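Local coordinates for putative uncharacterized protein (Chaetomium thermophilum, PDB 5IJP) that probably senses cellular inositol polyphosphates through its SPX domain, a bundle of alpha-helices whose basic pocket binds inositol hexakisphosphate, at residues 14-19 against 68-72; 58-62 against 144-148; 73-78 against 168-172; 120-124 against 181-185. One frame throughout, in Å; residues are numbered along the deposited sequence.

All four interactions bind parts of the SPX domain to its long helices. Three of them use helix 52-97: interaction 2 lies nearest its start, then interaction 1, then interaction 3. Interaction 2 joins it to helix 110-151 and holds K147 of the inositol hexakisphosphate pocket; interaction 1 fixes the loop before helix 22-30, with the Y19 side chain about 13 Å from the ligand. Interactions 1 and 3 touch, Y15 OH lying 3.4 Å from K76 NZ, with centres about 13 Å apart. Interaction 4 ties helix 171-190, near whose beginning interaction 3 lies, to helix 110-151; its centre is about 37 Å from that of interaction 2, across the chain's centre.

Interaction 1. Residues 14-19 against 68-72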
# COMPACT_ATOMS: atom_id res chain seq x y z
N GLU A 14 -8.73 5.69 7.67
CA GLU A 14 -7.96 4.63 8.33
C GLU A 14 -6.46 4.77 8.01
O GLU A 14 -5.62 4.56 8.89
CB GLU A 14 -8.52 3.25 7.90
CG GLU A 14 -7.66 2.03 8.23
CD GLU A 14 -7.45 1.73 9.70
OE1 GLU A 14 -8.45 1.49 10.42
OE2 GLU A 14 -6.27 1.69 10.13
N TYR A 15 -6.12 5.13 6.75
CA TYR A 15 -4.74 5.29 6.27
C TYR A 15 -4.35 6.76 6.02
O TYR A 15 -3.23 7.02 5.58
CB TYR A 15 -4.52 4.46 4.98
CG TYR A 15 -5.03 3.03 5.03
CD1 TYR A 15 -4.21 2.00 5.48
CD2 TYR A 15 -6.30 2.70 4.56
CE1 TYR A 15 -4.66 0.68 5.50
CE2 TYR A 15 -6.76 1.39 4.59
CZ TYR A 15 -5.94 0.38 5.06
OH TYR A 15 -6.39 -0.92 5.07
N GLN A 16 -5.28 7.71 6.30
CA GLN A 16 -5.21 9.17 6.10
C GLN A 16 -3.81 9.82 6.22
O GLN A 16 -3.42 10.58 5.33
CB GLN A 16 -6.19 9.90 7.05
CG GLN A 16 -6.66 11.26 6.53
CD GLN A 16 -7.48 12.06 7.52
OE1 GLN A 16 -7.95 11.56 8.55
NE2 GLN A 16 -7.70 13.33 7.20
N TRP A 17 -3.07 9.54 7.31
CA TRP A 17 -1.74 10.13 7.56
C TRP A 17 -0.56 9.28 7.06
O TRP A 17 0.59 9.59 7.39
CB TRP A 17 -1.57 10.42 9.06
CG TRP A 17 -2.52 11.44 9.61
CD1 TRP A 17 -3.73 11.21 10.19
CD2 TRP A 17 -2.31 12.86 9.68
NE1 TRP A 17 -4.30 12.40 10.60
CE2 TRP A 17 -3.44 13.43 10.30
CE3 TRP A 17 -1.27 13.71 9.28
CZ2 TRP A 17 -3.57 14.80 10.52
CZ3 TRP A 17 -1.39 15.08 9.49
CH2 TRP A 17 -2.53 15.61 10.11
N HIS A 18 -0.82 8.23 6.25
CA HIS A 18 0.22 7.33 5.78
C HIS A 18 0.36 7.21 4.25
O HIS A 18 1.15 6.40 3.77
CB HIS A 18 0.04 5.94 6.42
CG HIS A 18 0.03 5.99 7.91
ND1 HIS A 18 -1.14 6.19 8.62
CD2 HIS A 18 1.06 5.89 8.79
CE1 HIS A 18 -0.79 6.20 9.90
NE2 HIS A 18 0.52 6.02 10.05
N TYR A 19 -0.38 8.05 3.49
CA TYR A 19 -0.30 8.07 2.02
C TYR A 19 0.98 8.80 1.56
O TYR A 19 1.62 9.46 2.37
CB TYR A 19 -1.54 8.74 1.42
CG TYR A 19 -2.79 7.88 1.47
CD1 TYR A 19 -3.08 6.98 0.45
CD2 TYR A 19 -3.69 7.99 2.51
CE1 TYR A 19 -4.23 6.19 0.48
CE2 TYR A 19 -4.85 7.22 2.56
CZ TYR A 19 -5.11 6.31 1.54
OH TYR A 19 -6.25 5.54 1.58
N LYS A 68 7.19 5.01 5.72
CA LYS A 68 5.89 5.42 6.29
C LYS A 68 4.75 4.56 5.72
O LYS A 68 3.85 4.17 6.46
CB LYS A 68 5.64 6.91 6.01
CG LYS A 68 4.46 7.52 6.77
CD LYS A 68 4.25 9.00 6.44
CE LYS A 68 3.50 9.22 5.14
NZ LYS A 68 3.34 10.67 4.84
N VAL A 69 4.82 4.26 4.41
CA VAL A 69 3.83 3.43 3.70
C VAL A 69 4.01 1.96 4.10
O VAL A 69 3.03 1.32 4.47
CB VAL A 69 3.90 3.64 2.16
CG1 VAL A 69 2.92 2.73 1.42
CG2 VAL A 69 3.65 5.10 1.79
N HIS A 70 5.26 1.45 4.04
CA HIS A 70 5.62 0.07 4.38
C HIS A 70 5.30 -0.30 5.83
O HIS A 70 4.99 -1.47 6.10
CB HIS A 70 7.09 -0.21 4.04
CG HIS A 70 7.39 -0.31 2.57
ND1 HIS A 70 8.69 -0.46 2.12
CD2 HIS A 70 6.56 -0.26 1.51
CE1 HIS A 70 8.60 -0.51 0.80
NE2 HIS A 70 7.34 -0.39 0.38
N ALA A 71 5.35 0.68 6.76
CA ALA A 71 5.02 0.47 8.17
C ALA A 71 3.51 0.27 8.33
O ALA A 71 3.11 -0.66 9.02
CB ALA A 71 5.49 1.65 9.02
N LYS A 72 2.69 1.12 7.67
CA LYS A 72 1.22 1.03 7.70
C LYS A 72 0.73 -0.24 7.00
O LYS A 72 -0.25 -0.85 7.45
CB LYS A 72 0.58 2.29 7.10
CG LYS A 72 -0.94 2.40 7.28
CD LYS A 72 -1.36 2.73 8.72
CE LYS A 72 -2.82 2.47 8.94
NZ LYS A 72 -3.24 2.83 10.32
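K72 NZ is gripped twice by E14: a salt bridge of 3.2 Å joins it to E14 OE2, approached nearly head-on, and a weak hydrogen bond of 3.3 Å runs to the backbone E14 O. The bend of the acidic chain at chi2 (64°) turns its carboxylate to where one ammonium meets both OE2 and the backbone O of E14. On the way there the lysine chain touches two aromatic residues. Its CD lies over one face of the H18 imidazole, offset toward the rim, in a CH-pi contact with K72 CD 3.6 Å from the H18 ring centroid and 15° off the normal. Its CG meets the edge of the Y15 ring, K72 CG to Y15 CD1 being 3.8 Å, while E14 CG covers a face of the same ring. Residues 15-18 form a type I beta turn closed by H18 N to Y15 O at 2.8 Å, within the linker joining the short N-terminal helices 3-9 and 22-30 of the SPX domain, here laid along helix 52-97. An alanine in place of K72 would probably leave the E14 carboxylate without its cationic mate and strip the cover from one H18 face. One helical turn earlier, K68 NZ gives Y19 O a weak hydrogen bond of 3.2 Å and also forms a salt bridge with E65, while V69 CG2 touches H18 O. Behind the loop, the Y15 ring stacks on F133 of helix 110-151 and the Y19 ring meets F133 edge-to-face; Y19 OH bonds to I12 N.

Interaction 2. Residues 58-62 against 144-148. With IHP (inositol hexakisphosphate), chain C.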
# COMPACT_ATOMS: atom_id res chain seq x y z
N PHE A 58 16.39 14.57 -2.02
CA PHE A 58 15.21 13.92 -2.60
C PHE A 58 15.11 12.44 -2.23
O PHE A 58 14.03 11.99 -1.86
CB PHE A 58 15.14 14.13 -4.12
CG PHE A 58 13.89 13.61 -4.78
CD1 PHE A 58 12.68 14.30 -4.67
CD2 PHE A 58 13.90 12.44 -5.53
CE1 PHE A 58 11.52 13.82 -5.28
CE2 PHE A 58 12.74 11.96 -6.14
CZ PHE A 58 11.56 12.66 -6.01
N VAL A 59 16.24 11.69 -2.32
CA VAL A 59 16.31 10.26 -1.99
C VAL A 59 15.94 10.03 -0.52
O VAL A 59 15.13 9.14 -0.24
CB VAL A 59 17.67 9.61 -2.39
CG1 VAL A 59 17.78 8.16 -1.92
CG2 VAL A 59 17.89 9.69 -3.90
N SER A 60 16.48 10.86 0.39
CA SER A 60 16.20 10.81 1.83
C SER A 60 14.71 11.06 2.12
O SER A 60 14.13 10.37 2.95
CB SER A 60 17.06 11.81 2.59
OG SER A 60 18.44 11.49 2.47
N LYS A 61 14.10 12.02 1.39
CA LYS A 61 12.68 12.37 1.51
C LYS A 61 11.79 11.27 0.93
O LYS A 61 10.72 11.00 1.46
CB LYS A 61 12.40 13.71 0.82
N LEU A 62 12.25 10.62 -0.17
CA LEU A 62 11.55 9.53 -0.85
C LEU A 62 11.58 8.25 -0.02
O LEU A 62 10.57 7.54 0.05
CB LEU A 62 12.15 9.30 -2.25
CG LEU A 62 11.40 8.36 -3.20
CD1 LEU A 62 10.14 9.01 -3.76
CD2 LEU A 62 12.30 7.94 -4.34
N ILE A 144 6.21 9.36 -9.37
CA ILE A 144 7.12 10.40 -8.88
C ILE A 144 8.59 10.09 -9.24
O ILE A 144 9.36 11.03 -9.49
CB ILE A 144 6.90 10.72 -7.37
CG1 ILE A 144 7.36 12.15 -7.01
CG2 ILE A 144 7.51 9.68 -6.42
CD1 ILE A 144 6.29 13.23 -7.16
N ILE A 145 8.98 8.79 -9.31
CA ILE A 145 10.33 8.37 -9.69
C ILE A 145 10.56 8.65 -11.19
O ILE A 145 11.63 9.16 -11.55
CB ILE A 145 10.64 6.91 -9.25
CG1 ILE A 145 10.92 6.86 -7.73
CG2 ILE A 145 11.82 6.29 -10.03
CD1 ILE A 145 10.59 5.54 -7.02
N LYS A 146 9.55 8.38 -12.04
CA LYS A 146 9.62 8.65 -13.48
C LYS A 146 9.60 10.17 -13.74
O LYS A 146 10.21 10.62 -14.71
CB LYS A 146 8.50 7.95 -14.25
CG LYS A 146 8.91 7.56 -15.67
CD LYS A 146 7.74 7.49 -16.62
CE LYS A 146 8.20 7.23 -18.03
NZ LYS A 146 7.11 7.42 -19.02
N LYS A 147 8.91 10.94 -12.87
CA LYS A 147 8.83 12.40 -12.93
C LYS A 147 10.21 13.00 -12.63
O LYS A 147 10.59 13.98 -13.26
CB LYS A 147 7.78 12.92 -11.93
CG LYS A 147 7.36 14.37 -12.16
CD LYS A 147 6.48 14.90 -11.02
CE LYS A 147 5.00 14.74 -11.26
NZ LYS A 147 4.48 15.75 -12.23
N HIS A 148 10.95 12.39 -11.68
CA HIS A 148 12.30 12.77 -11.27
C HIS A 148 13.27 12.56 -12.44
O HIS A 148 14.06 13.45 -12.75
CB HIS A 148 12.74 11.96 -10.03
CG HIS A 148 14.19 12.11 -9.67
ND1 HIS A 148 15.14 11.22 -10.14
CD2 HIS A 148 14.80 13.02 -8.89
CE1 HIS A 148 16.29 11.63 -9.65
NE2 HIS A 148 16.14 12.71 -8.89
C1 IHP C . 2.18 17.85 -14.01
C2 IHP C . 1.02 16.95 -14.44
C3 IHP C . 0.04 16.72 -13.30
C4 IHP C . -0.44 18.03 -12.69
C5 IHP C . 0.72 18.91 -12.26
C6 IHP C . 1.69 19.16 -13.42
O11 IHP C . 2.96 18.15 -15.19
P1 IHP C . 4.57 18.18 -15.41
O21 IHP C . 4.89 18.20 -16.86
O31 IHP C . 5.07 19.42 -14.66
O41 IHP C . 5.12 16.94 -14.70
O12 IHP C . 1.56 15.68 -14.85
P2 IHP C . 1.40 14.98 -16.32
O22 IHP C . 2.63 15.41 -17.12
O32 IHP C . 0.11 15.36 -16.97
O42 IHP C . 1.51 13.47 -16.07
O13 IHP C . 0.68 15.92 -12.28
P3 IHP C . 0.41 14.40 -11.82
O23 IHP C . -0.26 14.39 -10.49
O33 IHP C . -0.43 13.72 -12.91
O43 IHP C . 1.78 13.73 -11.80
O14 IHP C . -1.23 17.73 -11.52
P4 IHP C . -2.88 17.63 -11.46
O24 IHP C . -3.20 16.48 -10.50
O34 IHP C . -3.46 18.94 -11.01
O44 IHP C . -3.37 17.22 -12.86
O15 IHP C . 0.19 20.19 -11.85
P5 IHP C . 0.13 20.92 -10.43
O25 IHP C . 1.31 20.39 -9.60
O35 IHP C . -1.17 20.45 -9.76
O45 IHP C . 0.17 22.40 -10.61
O16 IHP C . 2.83 19.87 -12.91
P6 IHP C . 3.17 21.42 -12.69
O26 IHP C . 1.92 22.22 -13.08
O36 IHP C . 4.37 21.80 -13.49
O46 IHP C . 3.39 21.59 -11.18
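F58 and H148 lay their rings nearly parallel, planes at 6°, but slid so far apart that they barely overlap: the F58 and H148 centroids are 4.9 Å apart, and F58 CD2 approaches H148 CD2 to 3.5 Å. Both CG atoms stand anti to their own backbone N (chi1 -174° in F58), which sends the two rings from their helices into the interface, where they pass in opposite directions. This is the tight end, closed in by L29 of helix 22-30, by L156 and by W50, whose ring meets the imidazole at a steep angle. H148 NE2 is hydrogen-bonded to E55 OE1, a bond that helps fix the ring's rotation; an alanine here would probably leave E55 without this partner and open a gap beside the F58 ring. The buried packing continues along the helix. I144 CG1 lies at the edge of the F58 ring, 4.3 Å from F58 CZ, and the L62 methyls divide between two isoleucines, L62 CD1 to I144 CG2 at 3.8 Å and L62 CD2 to I145 CG1 at 3.8 Å, with F160 of helix 157-165 touching both L62 and I145. By contrast, S60 and K146 on the outer sides lie exposed. The K147 chain, bent at chi3 and chi4, carries its end away from this core, and K147 NZ donates to inositol hexakisphosphate O41 at 2.8 Å, more weakly to O43. Here the two long antiparallel helices of the SPX bundle (175° between segments) form a hydrophobic seam backing the basic pocket, to which K26, K30 and Y22 of helix 22-30 also contribute.

Interaction 3. Residues 73-78 against 168-172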
# COMPACT_ATOMS: atom_id res chain seq x y z
N GLN A 73 1.42 -0.66 5.91
CA GLN A 73 1.11 -1.87 5.15
C GLN A 73 1.32 -3.11 6.02
O GLN A 73 0.56 -4.07 5.90
CB GLN A 73 2.00 -1.96 3.89
CG GLN A 73 1.49 -1.15 2.71
CD GLN A 73 2.35 -1.26 1.47
OE1 GLN A 73 3.30 -2.05 1.39
NE2 GLN A 73 2.03 -0.47 0.46
N GLN A 74 2.33 -3.08 6.91
CA GLN A 74 2.68 -4.16 7.83
C GLN A 74 1.66 -4.31 8.96
O GLN A 74 1.17 -5.42 9.17
CB GLN A 74 4.10 -3.96 8.39
CG GLN A 74 4.59 -5.12 9.25
CD GLN A 74 6.04 -4.99 9.60
OE1 GLN A 74 6.93 -5.12 8.75
NE2 GLN A 74 6.33 -4.75 10.87
N VAL A 75 1.37 -3.21 9.68
CA VAL A 75 0.44 -3.16 10.82
C VAL A 75 -0.96 -3.68 10.43
O VAL A 75 -1.49 -4.55 11.12
CB VAL A 75 0.38 -1.76 11.50
CG1 VAL A 75 -0.59 -1.73 12.68
CG2 VAL A 75 1.77 -1.30 11.95
N LYS A 76 -1.51 -3.18 9.31
CA LYS A 76 -2.84 -3.56 8.82
C LYS A 76 -2.92 -5.02 8.36
O LYS A 76 -3.87 -5.71 8.75
CB LYS A 76 -3.32 -2.59 7.73
CG LYS A 76 -4.84 -2.61 7.52
CD LYS A 76 -5.60 -1.72 8.51
CE LYS A 76 -6.95 -2.28 8.88
NZ LYS A 76 -7.92 -2.22 7.76
N ALA A 77 -1.94 -5.50 7.57
CA ALA A 77 -1.90 -6.88 7.06
C ALA A 77 -1.78 -7.91 8.18
O ALA A 77 -2.44 -8.96 8.12
CB ALA A 77 -0.75 -7.05 6.07
N MET A 78 -0.96 -7.62 9.21
CA MET A 78 -0.75 -8.48 10.37
C MET A 78 -1.99 -8.55 11.25
O MET A 78 -2.27 -9.61 11.82
CB MET A 78 0.47 -8.03 11.17
CG MET A 78 1.76 -8.61 10.66
SD MET A 78 3.24 -7.86 11.38
CE MET A 78 2.96 -8.17 13.10
N PRO A 168 8.09 -8.18 1.56
CA PRO A 168 8.42 -8.25 3.00
C PRO A 168 8.23 -9.66 3.59
O PRO A 168 7.69 -10.54 2.91
CB PRO A 168 7.50 -7.21 3.63
CG PRO A 168 6.33 -7.14 2.72
CD PRO A 168 6.78 -7.54 1.34
N PHE A 169 8.68 -9.86 4.84
CA PHE A 169 8.63 -11.14 5.57
C PHE A 169 7.23 -11.73 5.73
O PHE A 169 7.07 -12.95 5.63
CB PHE A 169 9.34 -11.02 6.94
CG PHE A 169 8.57 -10.31 8.03
CD1 PHE A 169 7.83 -11.03 8.97
CD2 PHE A 169 8.56 -8.93 8.10
CE1 PHE A 169 7.10 -10.37 9.96
CE2 PHE A 169 7.83 -8.27 9.10
CZ PHE A 169 7.10 -9.00 10.02
N TYR A 170 6.22 -10.88 6.01
CA TYR A 170 4.84 -11.29 6.26
C TYR A 170 4.05 -11.65 5.00
O TYR A 170 3.08 -12.40 5.11
CB TYR A 170 4.09 -10.22 7.09
CG TYR A 170 3.95 -8.88 6.40
CD1 TYR A 170 2.86 -8.60 5.58
CD2 TYR A 170 4.89 -7.87 6.59
CE1 TYR A 170 2.73 -7.38 4.93
CE2 TYR A 170 4.77 -6.64 5.96
CZ TYR A 170 3.68 -6.39 5.13
OH TYR A 170 3.55 -5.17 4.51
N LYS A 171 4.43 -11.09 3.83
CA LYS A 171 3.76 -11.25 2.54
C LYS A 171 3.42 -12.69 2.15
O LYS A 171 2.32 -12.93 1.66
CB LYS A 171 4.55 -10.56 1.41
CG LYS A 171 3.67 -10.06 0.25
CD LYS A 171 2.90 -8.78 0.60
CE LYS A 171 1.62 -8.67 -0.18
NZ LYS A 171 0.82 -7.49 0.25
N GLU A 172 4.35 -13.65 2.37
CA GLU A 172 4.14 -15.06 2.04
C GLU A 172 3.05 -15.69 2.92
O GLU A 172 2.19 -16.41 2.41
CB GLU A 172 5.46 -15.85 2.16
CG GLU A 172 5.45 -17.18 1.42
CD GLU A 172 6.60 -18.10 1.76
OE1 GLU A 172 7.50 -18.26 0.91
OE2 GLU A 172 6.61 -18.66 2.88
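Q73 begins the contact with its CB, which lies 3.6 Å from Y170 OH. Q74 does more: with CG anti to the backbone N (chi1 -174°) and the chain extended beyond it, its CB and CG lie against the CE2/CD2 flank of the Y170 ring, Q74 CG being 3.6 Å from Y170 CE2, while its amide goes on to F169. There Q74 OE1 sits at the edge of the ring, 3.3 Å from F169 CE2, the amide plane about 80° from the ring plane. F169 and Y170 lie where the chain passes from helix 157-165 to the C-terminal helix 171-190, and their rings join this part of the chain to helix 52-97 of the bundle. The two rings also pack on each other, Y170 CD2 lying over a face of F169 while F169 CE2 is in the plane of Y170. One turn further along, A77 offers only a methyl: A77 CB touches Y170 CE1 at 3.7 Å, at the CD1/CE1 flank, across the ring from the flank that Q74 meets, and also meets L130 of helix 110-151. M78 ends the segment with an oblique Met-aromatic contact, M78 SD 5.5 Å from the F169 ring centroid and 4.2 Å from F169 CZ.

Interaction 4. Residues 120-124 against 181-185; sequences LSDII and LSKLY
Chi1 near 180° in L181 (177°) and Y185 sets each CG opposite its own backbone N and carries both side chains across to helix 110-151, one turn apart. I124 uses the other common setting, CG1 opposite the carbonyl carbon, which, with chi2 extended, brings its CD1 to the tyrosine. The resulting CH-pi contact places I124 CD1 4.0 Å from the Y185 ring centroid, 27° off the normal and over one face. L120 CB is near the plane of that ring at its edge, 4.2 Å from Y185 CD1, and S121 CB touches Y185 CE1 at 3.7 Å. S121 OG instead bonds back to E117 O and E118 O of its own helix. L181 fills the space between three residues of the other segment with its two methyls: L181 CD1 meets L120 CD2 at 3.8 Å, and L181 CD2 is 3.8 Å from I123 CG2 and also touches I124 CG1. L120 CD2 is shared, reaching L184 CB at 4.0 Å as well. The two helix segments cross roughly antiparallel (146° between their directions). I123, besides meeting L181, also touches I80, I84 and S87 of helix 52-97; D122 forms a salt bridge with R83. L181 further packs on V127, so helix 110-151 packs against both helix 52-97 and the C-terminal helix 171-190, with I123 touching both.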
# COMPACT_ATOMS: atom_id res chain seq x y z
N LEU A 120 -16.54 -12.49 8.33
CA LEU A 120 -15.59 -12.87 7.28
C LEU A 120 -15.61 -11.92 6.08
O LEU A 120 -14.54 -11.64 5.52
CB LEU A 120 -15.78 -14.33 6.84
CG LEU A 120 -15.35 -15.41 7.84
CD1 LEU A 120 -16.14 -16.68 7.63
CD2 LEU A 120 -13.86 -15.71 7.75
N SER A 121 -16.80 -11.40 5.70
CA SER A 121 -16.97 -10.46 4.58
C SER A 121 -16.32 -9.10 4.89
O SER A 121 -15.86 -8.43 3.96
CB SER A 121 -18.44 -10.28 4.23
OG SER A 121 -19.19 -9.79 5.34
N ASP A 122 -16.29 -8.71 6.18
CA ASP A 122 -15.68 -7.48 6.66
C ASP A 122 -14.16 -7.54 6.49
O ASP A 122 -13.54 -6.52 6.18
CB ASP A 122 -16.05 -7.24 8.14
CG ASP A 122 -15.70 -5.85 8.64
OD1 ASP A 122 -14.64 -5.70 9.28
OD2 ASP A 122 -16.49 -4.91 8.38
N ILE A 123 -13.57 -8.74 6.68
CA ILE A 123 -12.13 -8.98 6.51
C ILE A 123 -11.78 -8.90 5.02
O ILE A 123 -10.77 -8.29 4.68
CB ILE A 123 -11.65 -10.30 7.19
CG1 ILE A 123 -12.15 -10.41 8.65
CG2 ILE A 123 -10.12 -10.42 7.14
CD1 ILE A 123 -12.31 -11.85 9.18
N ILE A 124 -12.65 -9.45 4.13
CA ILE A 124 -12.48 -9.42 2.66
C ILE A 124 -12.46 -7.96 2.18
O ILE A 124 -11.60 -7.60 1.37
CB ILE A 124 -13.56 -10.29 1.93
CG1 ILE A 124 -13.45 -11.77 2.34
CG2 ILE A 124 -13.46 -10.14 0.39
CD1 ILE A 124 -14.74 -12.56 2.22
N LEU A 181 -9.16 -17.36 3.74
CA LEU A 181 -10.28 -16.44 3.99
C LEU A 181 -11.37 -16.57 2.92
O LEU A 181 -12.56 -16.56 3.25
CB LEU A 181 -9.76 -14.99 4.09
CG LEU A 181 -10.76 -13.85 4.27
CD1 LEU A 181 -11.31 -13.81 5.69
CD2 LEU A 181 -10.12 -12.52 3.94
N SER A 182 -10.96 -16.72 1.64
CA SER A 182 -11.86 -16.90 0.50
C SER A 182 -12.58 -18.25 0.58
O SER A 182 -13.77 -18.33 0.27
CB SER A 182 -11.09 -16.79 -0.81
OG SER A 182 -10.49 -15.51 -0.96
N LYS A 183 -11.86 -19.29 1.04
CA LYS A 183 -12.38 -20.65 1.22
C LYS A 183 -13.34 -20.72 2.42
O LYS A 183 -14.34 -21.43 2.35
CB LYS A 183 -11.23 -21.66 1.39
CG LYS A 183 -10.42 -21.90 0.12
CD LYS A 183 -9.17 -22.71 0.40
CE LYS A 183 -8.30 -22.83 -0.82
NZ LYS A 183 -7.02 -23.52 -0.52
N LEU A 184 -13.03 -19.98 3.51
CA LEU A 184 -13.84 -19.92 4.73
C LEU A 184 -15.19 -19.24 4.48
O LEU A 184 -16.20 -19.68 5.03
CB LEU A 184 -13.09 -19.18 5.86
CG LEU A 184 -11.92 -19.92 6.52
CD1 LEU A 184 -10.90 -18.93 7.05
CD2 LEU A 184 -12.39 -20.85 7.63
N TYR A 185 -15.20 -18.19 3.64
CA TYR A 185 -16.40 -17.44 3.27
C TYR A 185 -17.34 -18.26 2.38
O TYR A 185 -18.56 -18.16 2.53
CB TYR A 185 -16.03 -16.10 2.60
CG TYR A 185 -17.21 -15.22 2.26
CD1 TYR A 185 -17.87 -14.49 3.25
CD2 TYR A 185 -17.66 -15.09 0.95
CE1 TYR A 185 -18.96 -13.68 2.95
CE2 TYR A 185 -18.75 -14.28 0.63
CZ TYR A 185 -19.39 -13.57 1.63
OH TYR A 185 -20.46 -12.77 1.33